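Local coordinates for protein R.Ecl18kI (Enterobacter cloacae, PDB 2GB7) that recognises the double-stranded DNA sequence 5'-CCNGG-3' as a type II restriction endonuclease, flips nucleotides out of the helix and cleaves before the first C, at residues F[128-142]-F[155-167]. The protein carries 1 engineered substitution. Sequence-based numbering, arbitrary orientation.
With nucleotides of chain B.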
# COMPACT_ATOMS: atom_id res chain seq x y z
N LEU F 128 -6.41 -14.76 -12.98
CA LEU F 128 -5.21 -15.55 -13.34
C LEU F 128 -5.33 -17.03 -12.96
O LEU F 128 -4.83 -17.92 -13.64
CB LEU F 128 -3.96 -14.92 -12.68
CG LEU F 128 -3.62 -13.51 -13.18
CD1 LEU F 128 -2.45 -12.92 -12.31
CD2 LEU F 128 -3.23 -13.59 -14.69
N GLU F 129 -6.04 -17.28 -11.85
CA GLU F 129 -6.31 -18.63 -11.41
C GLU F 129 -7.13 -19.36 -12.47
O GLU F 129 -6.75 -20.47 -12.91
CB GLU F 129 -7.12 -18.53 -10.13
CG GLU F 129 -7.47 -19.81 -9.51
CD GLU F 129 -8.18 -19.62 -8.19
OE1 GLU F 129 -8.20 -18.47 -7.67
OE2 GLU F 129 -8.71 -20.63 -7.69
N LEU F 130 -8.22 -18.75 -12.90
CA LEU F 130 -9.04 -19.38 -13.94
C LEU F 130 -8.32 -19.52 -15.28
O LEU F 130 -8.57 -20.46 -15.99
CB LEU F 130 -10.37 -18.62 -14.11
CG LEU F 130 -11.28 -18.77 -12.89
CD1 LEU F 130 -12.47 -17.83 -13.01
CD2 LEU F 130 -11.80 -20.19 -12.74
N LEU F 131 -7.40 -18.60 -15.57
CA LEU F 131 -6.54 -18.72 -16.75
C LEU F 131 -5.72 -20.01 -16.71
O LEU F 131 -5.67 -20.74 -17.67
CB LEU F 131 -5.61 -17.50 -16.85
CG LEU F 131 -4.51 -17.54 -17.92
CD1 LEU F 131 -5.14 -17.67 -19.29
CD2 LEU F 131 -3.70 -16.27 -17.83
N MET F 132 -5.03 -20.26 -15.59
CA MET F 132 -4.24 -21.50 -15.46
C MET F 132 -5.13 -22.74 -15.52
O MET F 132 -4.79 -23.71 -16.21
CB MET F 132 -3.46 -21.45 -14.14
CG MET F 132 -2.54 -20.26 -14.02
SD MET F 132 -1.37 -20.08 -15.37
CE MET F 132 -0.17 -21.30 -14.88
N MET F 133 -6.32 -22.69 -14.88
CA MET F 133 -7.28 -23.82 -14.95
C MET F 133 -7.77 -24.06 -16.36
O MET F 133 -7.78 -25.20 -16.86
CB MET F 133 -8.45 -23.59 -14.02
CG MET F 133 -8.00 -23.50 -12.58
SD MET F 133 -9.35 -23.16 -11.46
CE MET F 133 -8.38 -23.30 -9.94
N GLY F 134 -8.13 -22.98 -17.04
CA GLY F 134 -8.55 -23.07 -18.43
C GLY F 134 -7.45 -23.68 -19.31
O GLY F 134 -7.72 -24.45 -20.25
N ALA F 135 -6.20 -23.31 -19.03
CA ALA F 135 -5.03 -23.82 -19.76
C ALA F 135 -4.74 -25.30 -19.45
O ALA F 135 -3.93 -25.94 -20.12
CB ALA F 135 -3.83 -22.96 -19.45
N GLY F 136 -5.44 -25.82 -18.44
CA GLY F 136 -5.32 -27.18 -17.93
C GLY F 136 -4.04 -27.43 -17.14
O GLY F 136 -3.61 -28.59 -16.99
N ILE F 137 -3.41 -26.35 -16.71
CA ILE F 137 -2.12 -26.43 -16.03
C ILE F 137 -2.40 -26.69 -14.56
O ILE F 137 -3.23 -26.02 -13.99
CB ILE F 137 -1.31 -25.15 -16.28
CG1 ILE F 137 -0.95 -25.04 -17.77
CG2 ILE F 137 -0.03 -25.10 -15.42
CD1 ILE F 137 -0.34 -23.71 -18.19
N PRO F 138 -1.71 -27.69 -13.95
CA PRO F 138 -1.93 -27.98 -12.52
C PRO F 138 -1.37 -26.89 -11.66
O PRO F 138 -0.18 -26.60 -11.76
CB PRO F 138 -1.13 -29.26 -12.30
CG PRO F 138 -0.06 -29.28 -13.37
CD PRO F 138 -0.71 -28.57 -14.57
N VAL F 139 -2.23 -26.30 -10.83
CA VAL F 139 -1.82 -25.31 -9.85
C VAL F 139 -2.56 -25.52 -8.54
O VAL F 139 -3.73 -25.97 -8.50
CB VAL F 139 -2.04 -23.85 -10.30
CG1 VAL F 139 -1.19 -23.51 -11.52
CG2 VAL F 139 -3.56 -23.56 -10.55
N ASP F 140 -1.85 -25.22 -7.47
CA ASP F 140 -2.48 -25.02 -6.19
C ASP F 140 -2.63 -23.53 -5.99
O ASP F 140 -1.75 -22.74 -6.36
CB ASP F 140 -1.66 -25.61 -5.04
CG ASP F 140 -1.81 -27.12 -4.93
OD1 ASP F 140 -2.59 -27.71 -5.71
OD2 ASP F 140 -1.11 -27.73 -4.09
N VAL F 141 -3.75 -23.17 -5.40
CA VAL F 141 -4.08 -21.79 -5.15
C VAL F 141 -3.88 -21.57 -3.65
O VAL F 141 -4.60 -22.14 -2.83
CB VAL F 141 -5.54 -21.51 -5.54
CG1 VAL F 141 -5.91 -20.03 -5.28
CG2 VAL F 141 -5.78 -21.91 -6.99
N GLN F 142 -2.89 -20.76 -3.30
CA GLN F 142 -2.56 -20.53 -1.89
C GLN F 142 -3.74 -20.07 -1.00
O GLN F 142 -3.80 -20.41 0.18
CB GLN F 142 -1.26 -19.73 -1.78
CG GLN F 142 -0.02 -20.57 -2.11
CD GLN F 142 0.55 -21.33 -0.91
OE1 GLN F 142 1.69 -21.79 -0.95
NE2 GLN F 142 -0.25 -21.47 0.14
N ILE F 155 6.47 -21.11 1.53
CA ILE F 155 6.02 -20.33 0.38
C ILE F 155 5.49 -19.00 0.90
O ILE F 155 4.66 -18.98 1.82
CB ILE F 155 4.93 -21.08 -0.43
CG1 ILE F 155 5.55 -22.18 -1.30
CG2 ILE F 155 4.16 -20.13 -1.31
CD1 ILE F 155 4.57 -23.27 -1.69
N GLY F 156 5.94 -17.90 0.32
CA GLY F 156 5.48 -16.57 0.77
C GLY F 156 3.99 -16.40 0.58
O GLY F 156 3.42 -16.94 -0.36
N LYS F 157 3.33 -15.63 1.47
CA LYS F 157 1.88 -15.45 1.34
C LYS F 157 1.52 -14.59 0.11
O LYS F 157 0.36 -14.55 -0.32
CB LYS F 157 1.26 -14.90 2.63
CG LYS F 157 1.51 -15.77 3.88
CD LYS F 157 1.14 -17.25 3.66
CE LYS F 157 1.33 -18.08 4.92
NZ LYS F 157 1.19 -19.55 4.63
N LEU F 158 2.52 -13.98 -0.53
CA LEU F 158 2.26 -13.18 -1.74
C LEU F 158 2.33 -14.06 -3.03
O LEU F 158 2.01 -13.59 -4.12
CB LEU F 158 3.18 -11.94 -1.67
CG LEU F 158 4.16 -11.60 -2.79
CD1 LEU F 158 5.00 -10.39 -2.41
CD2 LEU F 158 5.04 -12.78 -3.14
N VAL F 159 2.71 -15.32 -2.87
CA VAL F 159 2.63 -16.24 -4.01
C VAL F 159 1.18 -16.65 -4.11
O VAL F 159 0.58 -17.05 -3.09
CB VAL F 159 3.42 -17.50 -3.76
CG1 VAL F 159 3.15 -18.51 -4.92
CG2 VAL F 159 4.89 -17.16 -3.60
N ASP F 160 0.61 -16.49 -5.29
CA ASP F 160 -0.80 -16.81 -5.53
C ASP F 160 -1.01 -18.21 -6.08
O ASP F 160 -1.96 -18.89 -5.69
CB ASP F 160 -1.38 -15.81 -6.49
CG ASP F 160 -1.46 -14.44 -5.87
OD1 ASP F 160 -1.89 -14.32 -4.68
OD2 ASP F 160 -1.04 -13.47 -6.53
N LEU F 161 -0.15 -18.60 -7.02
CA LEU F 161 -0.28 -19.90 -7.70
C LEU F 161 1.03 -20.65 -7.68
O LEU F 161 2.08 -20.06 -7.88
CB LEU F 161 -0.67 -19.69 -9.15
CG LEU F 161 -1.97 -18.92 -9.35
CD1 LEU F 161 -2.14 -18.46 -10.76
CD2 LEU F 161 -3.18 -19.72 -8.85
N VAL F 162 0.93 -21.95 -7.43
CA VAL F 162 2.09 -22.82 -7.37
C VAL F 162 1.86 -23.99 -8.33
O VAL F 162 0.93 -24.76 -8.16
CB VAL F 162 2.25 -23.41 -5.97
CG1 VAL F 162 3.48 -24.33 -5.90
CG2 VAL F 162 2.31 -22.30 -4.87
N MET F 163 2.71 -24.10 -9.34
CA MET F 163 2.60 -25.15 -10.36
C MET F 163 3.73 -26.14 -10.07
O MET F 163 4.90 -25.76 -10.09
CB MET F 163 2.79 -24.51 -11.73
CG MET F 163 2.38 -25.31 -12.96
SD MET F 163 3.32 -26.85 -13.17
CE MET F 163 4.96 -26.22 -13.47
N PRO F 164 3.41 -27.44 -9.91
CA PRO F 164 2.09 -28.08 -10.00
C PRO F 164 1.31 -28.15 -8.71
O PRO F 164 0.11 -28.48 -8.71
CB PRO F 164 2.45 -29.49 -10.49
CG PRO F 164 3.75 -29.79 -9.70
CD PRO F 164 4.49 -28.44 -9.72
N GLY F 165 1.96 -27.87 -7.59
CA GLY F 165 1.24 -27.95 -6.35
C GLY F 165 2.19 -27.70 -5.22
O GLY F 165 3.41 -27.80 -5.40
N VAL F 166 1.63 -27.37 -4.05
CA VAL F 166 2.45 -27.15 -2.85
C VAL F 166 3.20 -28.40 -2.37
O VAL F 166 4.33 -28.29 -1.91
CB VAL F 166 1.65 -26.51 -1.68
CG1 VAL F 166 1.18 -25.12 -2.10
CG2 VAL F 166 0.46 -27.36 -1.27
N VAL F 167 2.60 -29.59 -2.47
CA VAL F 167 3.27 -30.81 -2.00
C VAL F 167 4.54 -31.07 -2.80
O VAL F 167 5.62 -31.32 -2.24
CB VAL F 167 2.32 -32.02 -2.02
CG1 VAL F 167 3.06 -33.35 -1.74
CG2 VAL F 167 1.23 -31.84 -1.01
P DC B 2 1.29 -11.20 5.00
OP1 DC B 2 2.04 -12.47 5.17
OP2 DC B 2 1.89 -9.93 5.49
O5' DC B 2 0.94 -11.03 3.46
C5' DC B 2 0.10 -11.97 2.82
C4' DC B 2 -0.89 -11.28 1.91
O4' DC B 2 -1.94 -10.63 2.67
C3' DC B 2 -0.29 -10.21 1.00
O3' DC B 2 -0.85 -10.39 -0.29
C2' DC B 2 -0.78 -8.91 1.62
C1' DC B 2 -2.14 -9.32 2.18
N1 DC B 2 -2.64 -8.49 3.29
C2 DC B 2 -3.93 -7.93 3.18
O2 DC B 2 -4.61 -8.18 2.18
N3 DC B 2 -4.39 -7.14 4.18
C4 DC B 2 -3.64 -6.91 5.25
N4 DC B 2 -4.13 -6.13 6.21
C5 DC B 2 -2.34 -7.48 5.40
C6 DC B 2 -1.88 -8.25 4.40
O HOH W 1 0.08 -30.22 -3.79
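Asp140 OD2 takes the backbone N-H of Val166 at 2.8 Å, from 45° above the carboxylate plane. A water 2.8 Å from the same OD2 donates to it and accepts from Val167 N. The carboxylate thus meets the first turn of helix 166-171 right after Gly165, its N-cap residue. Asp140 lies on the same face of the sheet as Val162. With CG beside its own backbone N (chi1 -78°), the carboxylate reaches Gly165 and the start of the helix. Ser278 also bonds OD2, and Arg299 forms a salt bridge with OD1.

Asp140 and Val162 make an antiparallel hydrogen-bonded pair, with Asp140 N to Val162 O at 2.9 Å. This joins edge strand 140-141 to strand 161-163 in the mixed sheet of the EcoRII-C domain, of the PDDEXK clan. On the other face Leu161 splits its methyls: CD1 meets Met132 CG of helix 102-134 at 3.7 Å, and CD2 lies alongside Val141 CG2. Ahead of strand 140-141, Pro138 O receives CA-H contacts from Met163 and from Pro164, which follows a cis peptide bond; the Pro164 CA lies 3.2 Å away.

A buried acid with this many donors is probably ionised, and the N-terminal end of the helix should favour its charge.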